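Lipase, class 3 (Penicillium roqueforti FM164, PDB 6L7N) probably hydrolyses the ester bonds of acylglycerols and related lipids, as a fungal class 3 lipase of the alpha/beta-hydrolase fold. Local coordinates at residues A[26-31]-A[64-69]; A[222-227]-A[232-237]; A[89-92]-A[96-99]; A[102-107]-A[113-118]; A[175-180]-A[246-251]. All coordinates share one frame; numbering follows the deposited sequence.

Overall arrangement
From the N terminus, interaction 1 comes first, closing 26-31 against 64-69 and joining helix 25-28 to strand 66-72. Interactions 3 and 4 follow in series as short closures: 89-92 within helix 88-94 against 96-99 in the loop just after it, then 102-107 with 113-118 at the start of helix 112-135. Interaction 5 closes the long excursion from 175-180 to 246-251, and interaction 2, pairing the last two strands of the main sheet, is nested inside it. Interactions 3, 4 and 5 touch one another, while interaction 4 also meets interaction 1. Interactions 1 and 2 reach the same sheet on opposite sides of the chain's centre, their centres 30 Å apart.

Interaction 1 of 5, residues A[26-31]-A[64-69]; sequences DDYTAQ and DTSGFI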
# COMPACT_ATOMS: atom_id res chain seq x y z
N ASP A 26 -18.02 0.19 -5.60
CA ASP A 26 -19.07 0.10 -4.59
C ASP A 26 -18.57 0.50 -3.21
O ASP A 26 -19.36 0.96 -2.38
CB ASP A 26 -19.62 -1.32 -4.53
CG ASP A 26 -19.73 -1.94 -5.88
OD1 ASP A 26 -20.17 -1.24 -6.82
OD2 ASP A 26 -19.36 -3.14 -6.03
N ASP A 27 -17.29 0.30 -2.93
CA ASP A 27 -16.80 0.62 -1.60
C ASP A 27 -16.32 2.06 -1.50
O ASP A 27 -16.59 2.73 -0.50
CB ASP A 27 -15.67 -0.33 -1.20
CG ASP A 27 -16.17 -1.74 -0.88
OD1 ASP A 27 -17.19 -1.88 -0.16
OD2 ASP A 27 -15.54 -2.70 -1.35
N TYR A 28 -15.63 2.58 -2.51
CA TYR A 28 -15.14 3.94 -2.38
C TYR A 28 -16.15 4.99 -2.82
O TYR A 28 -15.86 6.19 -2.72
CB TYR A 28 -13.80 4.11 -3.13
CG TYR A 28 -13.76 3.89 -4.63
CD1 TYR A 28 -14.31 4.82 -5.50
CD2 TYR A 28 -13.11 2.79 -5.17
CE1 TYR A 28 -14.24 4.63 -6.88
CE2 TYR A 28 -13.03 2.59 -6.55
CZ TYR A 28 -13.60 3.52 -7.40
OH TYR A 28 -13.53 3.34 -8.77
N THR A 29 -17.34 4.59 -3.25
CA THR A 29 -18.46 5.52 -3.38
C THR A 29 -19.57 5.19 -2.39
O THR A 29 -20.69 5.69 -2.55
CB THR A 29 -19.03 5.50 -4.80
OG1 THR A 29 -19.71 4.26 -5.01
CG2 THR A 29 -17.92 5.68 -5.83
N ALA A 30 -19.30 4.35 -1.41
CA ALA A 30 -20.32 3.95 -0.46
C ALA A 30 -20.76 5.13 0.40
O ALA A 30 -20.03 6.11 0.60
CB ALA A 30 -19.82 2.80 0.42
N GLN A 31 -21.99 5.02 0.91
CA GLN A 31 -22.50 6.01 1.84
C GLN A 31 -21.94 5.76 3.23
O GLN A 31 -21.64 4.62 3.61
CB GLN A 31 -24.03 5.98 1.87
CG GLN A 31 -24.65 6.69 0.68
CD GLN A 31 -24.23 8.15 0.61
OE1 GLN A 31 -24.20 8.85 1.63
NE2 GLN A 31 -23.88 8.61 -0.58
N ASP A 64 -6.92 9.86 -10.46
CA ASP A 64 -6.90 8.41 -10.57
C ASP A 64 -6.82 7.71 -9.22
O ASP A 64 -6.74 6.48 -9.18
CB ASP A 64 -5.72 7.94 -11.44
CG ASP A 64 -6.03 7.99 -12.93
OD1 ASP A 64 -7.03 8.61 -13.32
OD2 ASP A 64 -5.25 7.40 -13.72
N THR A 65 -6.80 8.46 -8.12
CA THR A 65 -6.70 7.88 -6.78
C THR A 65 -8.08 7.80 -6.15
O THR A 65 -8.85 8.76 -6.23
CB THR A 65 -5.76 8.72 -5.91
OG1 THR A 65 -4.45 8.71 -6.49
CG2 THR A 65 -5.68 8.16 -4.49
N SER A 66 -8.39 6.66 -5.54
CA SER A 66 -9.63 6.49 -4.79
C SER A 66 -9.31 5.74 -3.50
O SER A 66 -8.20 5.25 -3.30
CB SER A 66 -10.69 5.75 -5.63
OG SER A 66 -10.19 4.53 -6.12
N GLY A 67 -10.28 5.67 -2.60
CA GLY A 67 -10.04 4.96 -1.36
C GLY A 67 -11.07 5.29 -0.31
O GLY A 67 -12.12 5.87 -0.59
N PHE A 68 -10.73 4.92 0.92
CA PHE A 68 -11.70 5.04 2.00
C PHE A 68 -11.00 5.06 3.34
O PHE A 68 -9.86 4.62 3.48
CB PHE A 68 -12.73 3.90 1.96
CG PHE A 68 -12.13 2.51 2.10
CD1 PHE A 68 -11.80 1.99 3.35
CD2 PHE A 68 -11.93 1.72 0.98
CE1 PHE A 68 -11.27 0.69 3.47
CE2 PHE A 68 -11.41 0.44 1.09
CZ PHE A 68 -11.07 -0.09 2.34
N ILE A 69 -11.71 5.61 4.33
CA ILE A 69 -11.41 5.44 5.74
C ILE A 69 -12.55 4.62 6.34
O ILE A 69 -13.72 5.02 6.26
CB ILE A 69 -11.28 6.78 6.47
CG1 ILE A 69 -10.28 7.70 5.74
CG2 ILE A 69 -10.93 6.57 7.94
CD1 ILE A 69 -10.15 9.08 6.38
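The flat group here is the phenol ring of Y28, and S66 lies over one of its faces. S66 CB stands 3.6 Å from the centroid of the Y28 ring and only 8° off the ring normal, a CH-pi contact set squarely over the face. The hydroxyl shares that face but is displaced toward the rim, with S66 OG 3.5 Å from Y28 CE2. At the root of the side chain, Y28 CB packs against the carbonyl of the next residue along the strand, 3.5 Å from G67 O. CG of Y28 sits between the backbone N and the carbonyl carbon (chi1 62°), which turns the ring from the end of helix 25-28 onto the strand. Around it, Y28 also touches R83 of strand 77-83 and the loop residues S58 and N59. At the positive phi of G67 (164°) a CB would be jammed against the carbonyl O of S66. The contact thus lays the end of the short helix 25-28 on strand 66-72, which in this alpha/beta-hydrolase sheet lies between strands 52-57 and 77-83 and pairs with both through S66, G67 and F68. With no hydrogen bond between the segments and all three touching residues buried, the contact depends on shape: S66 CB and OG against the Y28 face, and Y28 CB against G67 O.

Interaction 2 of 5, residues A[222-227]-A[232-237]; sequences ITSPNN and ASDIKV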
# COMPACT_ATOMS: atom_id res chain seq x y z
N ILE A 222 7.31 -12.65 -1.08
CA ILE A 222 6.53 -13.86 -1.26
C ILE A 222 7.08 -14.61 -2.47
O ILE A 222 7.05 -14.10 -3.59
CB ILE A 222 5.04 -13.53 -1.46
CG1 ILE A 222 4.57 -12.56 -0.37
CG2 ILE A 222 4.20 -14.80 -1.44
CD1 ILE A 222 3.40 -11.72 -0.78
N THR A 223 7.60 -15.81 -2.23
CA THR A 223 8.28 -16.57 -3.27
C THR A 223 7.39 -17.62 -3.92
O THR A 223 7.80 -18.21 -4.93
CB THR A 223 9.53 -17.23 -2.70
OG1 THR A 223 9.14 -18.10 -1.63
CG2 THR A 223 10.47 -16.18 -2.15
N SER A 224 6.21 -17.87 -3.38
CA SER A 224 5.30 -18.85 -3.94
C SER A 224 4.67 -18.32 -5.23
O SER A 224 4.58 -17.11 -5.44
CB SER A 224 4.21 -19.21 -2.92
OG SER A 224 3.65 -18.06 -2.31
N PRO A 225 4.24 -19.22 -6.13
CA PRO A 225 3.70 -18.78 -7.44
C PRO A 225 2.33 -18.11 -7.39
O PRO A 225 1.69 -18.05 -6.33
CB PRO A 225 3.63 -20.08 -8.25
CG PRO A 225 4.39 -21.11 -7.48
CD PRO A 225 4.41 -20.68 -6.05
N ASN A 226 1.87 -17.63 -8.54
CA ASN A 226 0.53 -17.08 -8.68
C ASN A 226 -0.52 -18.14 -8.36
O ASN A 226 -0.32 -19.33 -8.61
CB ASN A 226 0.30 -16.57 -10.11
CG ASN A 226 1.40 -15.63 -10.59
OD1 ASN A 226 2.24 -15.18 -9.82
ND2 ASN A 226 1.38 -15.34 -11.89
N ASN A 227 -1.64 -17.70 -7.79
CA ASN A 227 -2.76 -18.56 -7.36
C ASN A 227 -2.35 -19.56 -6.28
O ASN A 227 -3.10 -20.51 -6.02
CB ASN A 227 -3.39 -19.32 -8.54
CG ASN A 227 -3.91 -18.41 -9.63
OD1 ASN A 227 -3.14 -17.65 -10.23
ND2 ASN A 227 -5.21 -18.50 -9.93
N ALA A 232 3.91 -20.21 5.65
CA ALA A 232 4.89 -19.55 6.50
C ALA A 232 6.29 -19.62 5.91
O ALA A 232 7.11 -18.73 6.15
CB ALA A 232 4.87 -20.17 7.90
N SER A 233 6.57 -20.65 5.12
CA SER A 233 7.87 -20.80 4.48
C SER A 233 7.95 -20.13 3.12
O SER A 233 8.98 -20.26 2.45
CB SER A 233 8.22 -22.28 4.34
OG SER A 233 7.21 -22.93 3.59
N ASP A 234 6.92 -19.41 2.69
CA ASP A 234 6.91 -18.80 1.37
C ASP A 234 7.23 -17.30 1.39
O ASP A 234 7.06 -16.62 0.37
CB ASP A 234 5.56 -19.03 0.69
CG ASP A 234 5.34 -20.49 0.34
OD1 ASP A 234 6.28 -21.12 -0.19
OD2 ASP A 234 4.23 -21.00 0.61
N ILE A 235 7.68 -16.77 2.53
CA ILE A 235 8.02 -15.35 2.64
C ILE A 235 9.44 -15.25 3.19
O ILE A 235 9.73 -15.79 4.26
CB ILE A 235 7.03 -14.59 3.54
CG1 ILE A 235 5.60 -14.76 3.03
CG2 ILE A 235 7.39 -13.11 3.58
CD1 ILE A 235 4.58 -14.01 3.84
N LYS A 236 10.31 -14.57 2.46
CA LYS A 236 11.66 -14.25 2.89
C LYS A 236 11.73 -12.78 3.27
O LYS A 236 11.13 -11.93 2.61
CB LYS A 236 12.66 -14.55 1.76
CG LYS A 236 12.44 -15.87 1.06
CD LYS A 236 13.75 -16.62 0.87
CE LYS A 236 13.59 -17.71 -0.18
NZ LYS A 236 12.26 -18.40 -0.07
N VAL A 237 12.44 -12.47 4.35
CA VAL A 237 12.57 -11.09 4.79
C VAL A 237 13.95 -10.59 4.37
O VAL A 237 14.97 -11.20 4.70
CB VAL A 237 12.33 -10.96 6.31
CG1 VAL A 237 12.19 -9.50 6.71
CG2 VAL A 237 11.08 -11.72 6.68
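I222 and I235 form an antiparallel, non-hydrogen-bonded pair, their CA atoms 4.4 Å apart, where strand 219-222 meets 235-238, the outermost strand at this end of the alpha/beta-hydrolase sheet. The tight part is built round one carbonyl. T223 N donates to D234 O at 2.8 Å in a nearly straight bond (166° at the hydrogen), the donor tilted somewhat from the carbonyl plane. The same oxygen lies 3.2 Å from I222 CA in a CA-H...O contact and takes a weak bond from T223 OG1; this hydroxyl is folded back over its own backbone (chi1 59°), which brings it to that oxygen. The isoleucines lie side by side, pointing the same way, both buried and on the same face of the sheet. Past the strand end S224 is buried as well: S224 CB rests 3.7 Å from D234 CG, and S224 O accepts a bond from H198 NE2. The D234 carboxylate has its stronger partner just before the segment, where OD2 accepts from G231 N. With an alanine in its place, G231 N would probably lose this acceptor and S224 CB the carboxylate carbon packed against it. The solvent side is much looser. K236 is exposed, its chain bent at chi2 and chi4, and it crosses T223 at about a right angle; its carbon CG lies 3.8 Å from T223 CG2. The ammonium reaches the threonine with a long, weak bond, K236 NZ standing 3.5 Å from T223 OG1.

Interaction 3 of 5, residues A[89-92]-A[96-99]; sequences RNWV and IFVY
F97, directly after I96, is the residue of 96-99 that meets W91 of helix 88-94. The ring of F97 turns an edge toward the face of the W91 six-membered ring in an offset edge-to-face pair, with centroids 5.3 Å apart and planes at 61°. The corner atom CE1 does most of the touching: F97 CE1 is 3.4 Å from W91 CZ2, a close carbon-carbon approach. F97 CZ follows over the same indole, displaced toward its rim, while the W91 pyrrole nitrogen lies in the plane of the phenyl ring at its edge, NE1 being 3.7 Å from F97 CE1. The indole gets there because its CG is anti to the backbone N (chi1 -177°), swinging the ring off the helix toward 96-99. In related filamentous-fungal lipases a short helix at this place in the chain is the lid over the active site, and helix 88-94 with its tryptophan probably corresponds to it. Consistent with that, W91 lies near, without touching, the presumed nucleophile elbow (GxSxG); the six-membered ring of W91 also packs on F114 and P176. F97 also rests on P207. Next in order, V98 is tied through its backbone to L112, and Y99 opens the two-stranded sheet with 110-111, its ring stacked with that of Y213.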
# COMPACT_ATOMS: atom_id res chain seq x y z
N ARG A 89 0.13 -1.52 -16.28
CA ARG A 89 1.01 -2.00 -17.35
C ARG A 89 1.61 -0.83 -18.13
O ARG A 89 2.81 -0.84 -18.46
CB ARG A 89 0.25 -2.93 -18.30
CG ARG A 89 1.14 -3.52 -19.41
CD ARG A 89 0.34 -4.39 -20.39
NE ARG A 89 -0.37 -5.45 -19.69
CZ ARG A 89 0.12 -6.66 -19.46
NH1 ARG A 89 -0.60 -7.55 -18.80
NH2 ARG A 89 1.34 -6.98 -19.88
N ASN A 90 0.81 0.20 -18.42
CA ASN A 90 1.34 1.34 -19.16
C ASN A 90 2.36 2.10 -18.34
O ASN A 90 3.30 2.67 -18.90
CB ASN A 90 0.21 2.27 -19.60
CG ASN A 90 -0.63 1.66 -20.68
OD1 ASN A 90 -0.54 0.46 -20.93
ND2 ASN A 90 -1.47 2.47 -21.31
N TRP A 91 2.19 2.11 -17.02
CA TRP A 91 3.15 2.72 -16.12
C TRP A 91 4.48 1.99 -16.18
O TRP A 91 5.54 2.61 -16.33
CB TRP A 91 2.55 2.73 -14.70
CG TRP A 91 3.36 3.39 -13.63
CD1 TRP A 91 3.32 4.70 -13.25
CD2 TRP A 91 4.31 2.75 -12.78
NE1 TRP A 91 4.21 4.93 -12.22
CE2 TRP A 91 4.83 3.74 -11.91
CE3 TRP A 91 4.77 1.44 -12.66
CZ2 TRP A 91 5.80 3.46 -10.94
CZ3 TRP A 91 5.73 1.15 -11.70
CH2 TRP A 91 6.23 2.16 -10.85
N VAL A 92 4.46 0.66 -16.10
CA VAL A 92 5.69 -0.12 -16.24
C VAL A 92 6.35 0.17 -17.59
O VAL A 92 7.56 0.41 -17.68
CB VAL A 92 5.40 -1.62 -16.08
CG1 VAL A 92 6.62 -2.47 -16.46
CG2 VAL A 92 4.92 -1.93 -14.66
N ILE A 96 7.49 7.87 -17.03
CA ILE A 96 8.65 8.68 -16.71
C ILE A 96 8.51 9.13 -15.27
O ILE A 96 7.40 9.42 -14.81
CB ILE A 96 8.72 9.87 -17.69
CG1 ILE A 96 9.23 9.40 -19.05
CG2 ILE A 96 9.54 10.99 -17.15
CD1 ILE A 96 10.29 8.34 -18.96
N PHE A 97 9.61 9.16 -14.54
CA PHE A 97 9.55 9.58 -13.15
C PHE A 97 10.16 10.97 -13.00
O PHE A 97 10.88 11.45 -13.87
CB PHE A 97 10.24 8.53 -12.28
CG PHE A 97 9.72 7.15 -12.55
CD1 PHE A 97 8.38 6.86 -12.32
CD2 PHE A 97 10.53 6.18 -13.12
CE1 PHE A 97 7.87 5.60 -12.59
CE2 PHE A 97 10.02 4.92 -13.41
CZ PHE A 97 8.69 4.63 -13.14
N VAL A 98 9.81 11.66 -11.91
CA VAL A 98 10.32 13.00 -11.62
C VAL A 98 10.46 13.14 -10.10
O VAL A 98 9.57 12.75 -9.35
CB VAL A 98 9.40 14.11 -12.17
CG1 VAL A 98 9.96 15.49 -11.83
CG2 VAL A 98 9.16 13.99 -13.66
N TYR A 99 11.59 13.70 -9.65
CA TYR A 99 11.75 13.98 -8.23
C TYR A 99 10.94 15.20 -7.81
O TYR A 99 10.65 16.10 -8.61
CB TYR A 99 13.21 14.25 -7.90
CG TYR A 99 14.11 13.05 -7.98
CD1 TYR A 99 14.02 12.02 -7.06
CD2 TYR A 99 15.08 12.96 -8.97
CE1 TYR A 99 14.85 10.93 -7.13
CE2 TYR A 99 15.92 11.88 -9.04
CZ TYR A 99 15.80 10.86 -8.12
OH TYR A 99 16.64 9.78 -8.21

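Interaction 4 of 5, residues A[102-107]-A[113-118]; sequences PDLCDG and GFWGSW
P102 and W115 meet in a buried CH-pi contact between the loop that follows strand 99-100 and the first turns of helix 112-135. P102 CB lies over the centre of the W115 six-membered ring, 3.4 Å from its centroid and 14° off the normal. The approach is tight, with P102 CB 3.3 Å from W115 CE2, and the proline carbonyl comes in beside it, P102 O standing 3.3 Å from W115 CZ2. A trans first torsion (chi1 -178°) carries the indole from the helix to the loop, where P102 CB covers one face of it. The loop is the connection of a small beta hairpin formed by strands 99-100 and 110-111, and the C105-C108 disulfide closes part of it. L104 and W115 extend toward each other, L104 CD1 reaching W115 CZ3 at 3.9 Å on the same side as P102. L104 also touches D159 of helix 148-161 and L183 of helix 181-190. Further along helix 112-135, W118 has W115 CH2 in its ring plane, at the edge, while its own NE1 donates to D159 OD2.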
# COMPACT_ATOMS: atom_id res chain seq x y z
N PRO A 102 9.08 16.87 -0.88
CA PRO A 102 7.79 16.83 -0.18
C PRO A 102 7.78 17.52 1.17
O PRO A 102 6.75 17.51 1.84
CB PRO A 102 7.54 15.33 -0.03
CG PRO A 102 8.91 14.76 0.15
CD PRO A 102 9.82 15.61 -0.74
N ASP A 103 8.90 18.13 1.59
CA ASP A 103 9.02 18.76 2.92
C ASP A 103 8.90 17.75 4.05
O ASP A 103 8.38 18.06 5.12
CB ASP A 103 7.98 19.87 3.14
CG ASP A 103 8.23 21.11 2.27
OD1 ASP A 103 9.32 21.72 2.38
OD2 ASP A 103 7.31 21.49 1.51
N LEU A 104 9.39 16.52 3.84
CA LEU A 104 9.26 15.47 4.86
C LEU A 104 10.48 15.34 5.75
O LEU A 104 10.35 15.13 6.95
CB LEU A 104 8.98 14.12 4.19
CG LEU A 104 7.59 13.92 3.60
CD1 LEU A 104 7.54 12.60 2.84
CD2 LEU A 104 6.54 13.95 4.72
N CYS A 105 11.68 15.42 5.19
CA CYS A 105 12.88 15.24 6.00
C CYS A 105 14.05 15.80 5.22
O CYS A 105 13.97 15.99 4.01
CB CYS A 105 13.11 13.78 6.38
SG CYS A 105 12.61 12.54 5.13
N ASP A 106 15.15 16.06 5.94
CA ASP A 106 16.32 16.69 5.34
C ASP A 106 16.86 15.82 4.22
O ASP A 106 17.20 14.65 4.43
CB ASP A 106 17.39 16.93 6.39
CG ASP A 106 17.02 18.03 7.37
OD1 ASP A 106 16.02 18.74 7.12
OD2 ASP A 106 17.72 18.19 8.38
N GLY A 107 16.96 16.40 3.02
CA GLY A 107 17.45 15.69 1.87
C GLY A 107 16.47 14.74 1.21
O GLY A 107 16.80 14.18 0.17
N GLY A 113 4.71 12.00 -8.98
CA GLY A 113 3.35 11.54 -9.24
C GLY A 113 2.66 11.06 -7.98
O GLY A 113 1.53 11.45 -7.67
N PHE A 114 3.36 10.22 -7.21
CA PHE A 114 2.76 9.65 -6.01
C PHE A 114 2.53 10.73 -4.95
O PHE A 114 1.45 10.80 -4.34
CB PHE A 114 3.66 8.55 -5.45
CG PHE A 114 3.95 7.44 -6.42
CD1 PHE A 114 2.98 7.00 -7.31
CD2 PHE A 114 5.19 6.81 -6.42
CE1 PHE A 114 3.25 5.96 -8.20
CE2 PHE A 114 5.46 5.77 -7.31
CZ PHE A 114 4.49 5.36 -8.21
N TRP A 115 3.54 11.57 -4.71
CA TRP A 115 3.38 12.65 -3.75
C TRP A 115 2.23 13.56 -4.15
O TRP A 115 1.44 13.98 -3.30
CB TRP A 115 4.67 13.47 -3.63
CG TRP A 115 4.54 14.55 -2.62
CD1 TRP A 115 4.48 15.90 -2.85
CD2 TRP A 115 4.40 14.37 -1.22
NE1 TRP A 115 4.34 16.57 -1.65
CE2 TRP A 115 4.27 15.65 -0.64
CE3 TRP A 115 4.38 13.25 -0.38
CZ2 TRP A 115 4.12 15.83 0.73
CZ3 TRP A 115 4.24 13.44 0.98
CH2 TRP A 115 4.11 14.72 1.52
N GLY A 116 2.13 13.88 -5.44
CA GLY A 116 1.03 14.71 -5.90
C GLY A 116 -0.32 14.09 -5.63
O GLY A 116 -1.27 14.78 -5.25
N SER A 117 -0.43 12.77 -5.82
CA SER A 117 -1.70 12.10 -5.54
C SER A 117 -2.06 12.20 -4.06
O SER A 117 -3.23 12.36 -3.70
CB SER A 117 -1.65 10.65 -6.00
OG SER A 117 -1.37 10.57 -7.39
N TRP A 118 -1.05 12.10 -3.18
CA TRP A 118 -1.34 12.26 -1.75
C TRP A 118 -1.70 13.71 -1.40
O TRP A 118 -2.65 13.95 -0.65
CB TRP A 118 -0.16 11.78 -0.90
CG TRP A 118 -0.21 12.20 0.56
CD1 TRP A 118 0.75 12.88 1.25
CD2 TRP A 118 -1.27 11.95 1.51
NE1 TRP A 118 0.35 13.09 2.56
CE2 TRP A 118 -0.88 12.52 2.74
CE3 TRP A 118 -2.51 11.31 1.43
CZ2 TRP A 118 -1.69 12.47 3.88
CZ3 TRP A 118 -3.31 11.26 2.56
CH2 TRP A 118 -2.89 11.84 3.77

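Interaction 5 of 5, residues A[175-180]-A[246-251]; sequences SPRVAN and GNTGTG
R177 and T248 cross at about a right angle, the arginine running out to meet the threonine's hydroxyl at its far end. Their CA atoms are 11.0 Å apart, and the gap is spanned by an R177 chain extended from CG to NE (chi2 -173°). R177 NH2 donates to T248 OG1 at 2.8 Å, but the bond is weak because it is well bent, 129° at the hydrogen. The hydroxyl lies near the guanidinium plane, at its edge; T248 CG2 lies at the edge too, 3.9 Å from R177 NH2. The stronger hold is elsewhere: R177 NE forms a salt bridge with D241 OD2, and R177 NH1 donates to P207 O, leaving the guanidinium gripped on several sides and little able to turn. A leucine in its place would probably deprive D241 of this salt bridge, and P207 O and T248 OG1 of a donor. Two residues past T248, T250 OG1 donates to N247 O at 2.6 Å in the carbonyl plane, and T250 N bonds the same oxygen. The contact ties the loop after strand 169-173 to the short helix after strand 235-238, beside the presumed triad aspartate D201, whose carbonyl N247 ND2 binds. N247 and T250 lean on W221 of strand 219-222. Within 175-180, P176 and V178 pack on A151 of helix 148-161, and A179 pairs with V214 of strand 213-214.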
# COMPACT_ATOMS: atom_id res chain seq x y z
N SER A 175 4.42 -2.44 -3.79
CA SER A 175 4.64 -1.01 -3.94
C SER A 175 5.84 -0.73 -4.85
O SER A 175 6.86 -1.39 -4.74
CB SER A 175 4.91 -0.36 -2.58
OG SER A 175 5.28 1.00 -2.75
N PRO A 176 5.73 0.28 -5.71
CA PRO A 176 6.93 0.85 -6.34
C PRO A 176 7.83 1.47 -5.28
O PRO A 176 7.43 1.67 -4.13
CB PRO A 176 6.38 1.93 -7.28
CG PRO A 176 4.88 1.69 -7.36
CD PRO A 176 4.50 0.99 -6.09
N ARG A 177 9.05 1.82 -5.67
CA ARG A 177 9.83 2.75 -4.85
C ARG A 177 9.19 4.14 -4.94
O ARG A 177 8.61 4.52 -5.96
CB ARG A 177 11.29 2.81 -5.32
CG ARG A 177 11.98 1.45 -5.27
CD ARG A 177 13.49 1.59 -5.59
NE ARG A 177 14.18 0.33 -5.32
CZ ARG A 177 14.35 -0.65 -6.20
NH1 ARG A 177 13.87 -0.54 -7.44
NH2 ARG A 177 15.00 -1.75 -5.85
N VAL A 178 9.27 4.89 -3.84
CA VAL A 178 8.57 6.16 -3.75
C VAL A 178 9.50 7.33 -3.49
O VAL A 178 9.04 8.48 -3.48
CB VAL A 178 7.46 6.12 -2.68
CG1 VAL A 178 6.63 4.89 -2.86
CG2 VAL A 178 8.04 6.20 -1.28
N ALA A 179 10.80 7.08 -3.30
CA ALA A 179 11.65 8.20 -2.91
C ALA A 179 13.11 7.80 -2.97
O ALA A 179 13.46 6.68 -3.37
CB ALA A 179 11.29 8.64 -1.52
N ASN A 180 13.97 8.70 -2.52
CA ASN A 180 15.40 8.51 -2.60
C ASN A 180 15.92 7.84 -1.32
O ASN A 180 15.15 7.47 -0.43
CB ASN A 180 16.09 9.84 -2.89
CG ASN A 180 15.83 10.90 -1.83
OD1 ASN A 180 15.03 10.69 -0.91
ND2 ASN A 180 16.56 12.01 -1.91
N GLY A 246 16.26 -10.29 -3.11
CA GLY A 246 14.81 -10.34 -3.24
C GLY A 246 14.27 -10.08 -4.63
O GLY A 246 14.86 -10.47 -5.67
N ASN A 247 13.11 -9.41 -4.65
CA ASN A 247 12.40 -9.15 -5.90
C ASN A 247 13.30 -8.41 -6.89
O ASN A 247 13.38 -8.79 -8.06
CB ASN A 247 11.11 -8.37 -5.60
CG ASN A 247 10.47 -7.74 -6.83
OD1 ASN A 247 10.59 -6.53 -7.05
ND2 ASN A 247 9.77 -8.55 -7.62
N THR A 248 14.03 -7.39 -6.42
CA THR A 248 14.93 -6.68 -7.32
C THR A 248 16.01 -7.62 -7.85
O THR A 248 16.40 -7.52 -9.03
CB THR A 248 15.55 -5.48 -6.60
OG1 THR A 248 14.55 -4.48 -6.39
CG2 THR A 248 16.69 -4.86 -7.41
N GLY A 249 16.48 -8.54 -7.02
CA GLY A 249 17.49 -9.49 -7.46
C GLY A 249 17.02 -10.40 -8.57
O GLY A 249 17.86 -10.95 -9.30
N THR A 250 15.71 -10.59 -8.72
CA THR A 250 15.24 -11.40 -9.85
C THR A 250 15.53 -10.80 -11.23
O THR A 250 15.31 -11.49 -12.23
CB THR A 250 13.75 -11.68 -9.74
OG1 THR A 250 13.01 -10.47 -10.00
CG2 THR A 250 13.42 -12.20 -8.36
N GLY A 251 15.99 -9.56 -11.34
CA GLY A 251 16.36 -8.98 -12.61
C GLY A 251 15.59 -7.70 -12.90
O GLY A 251 14.68 -7.31 -12.18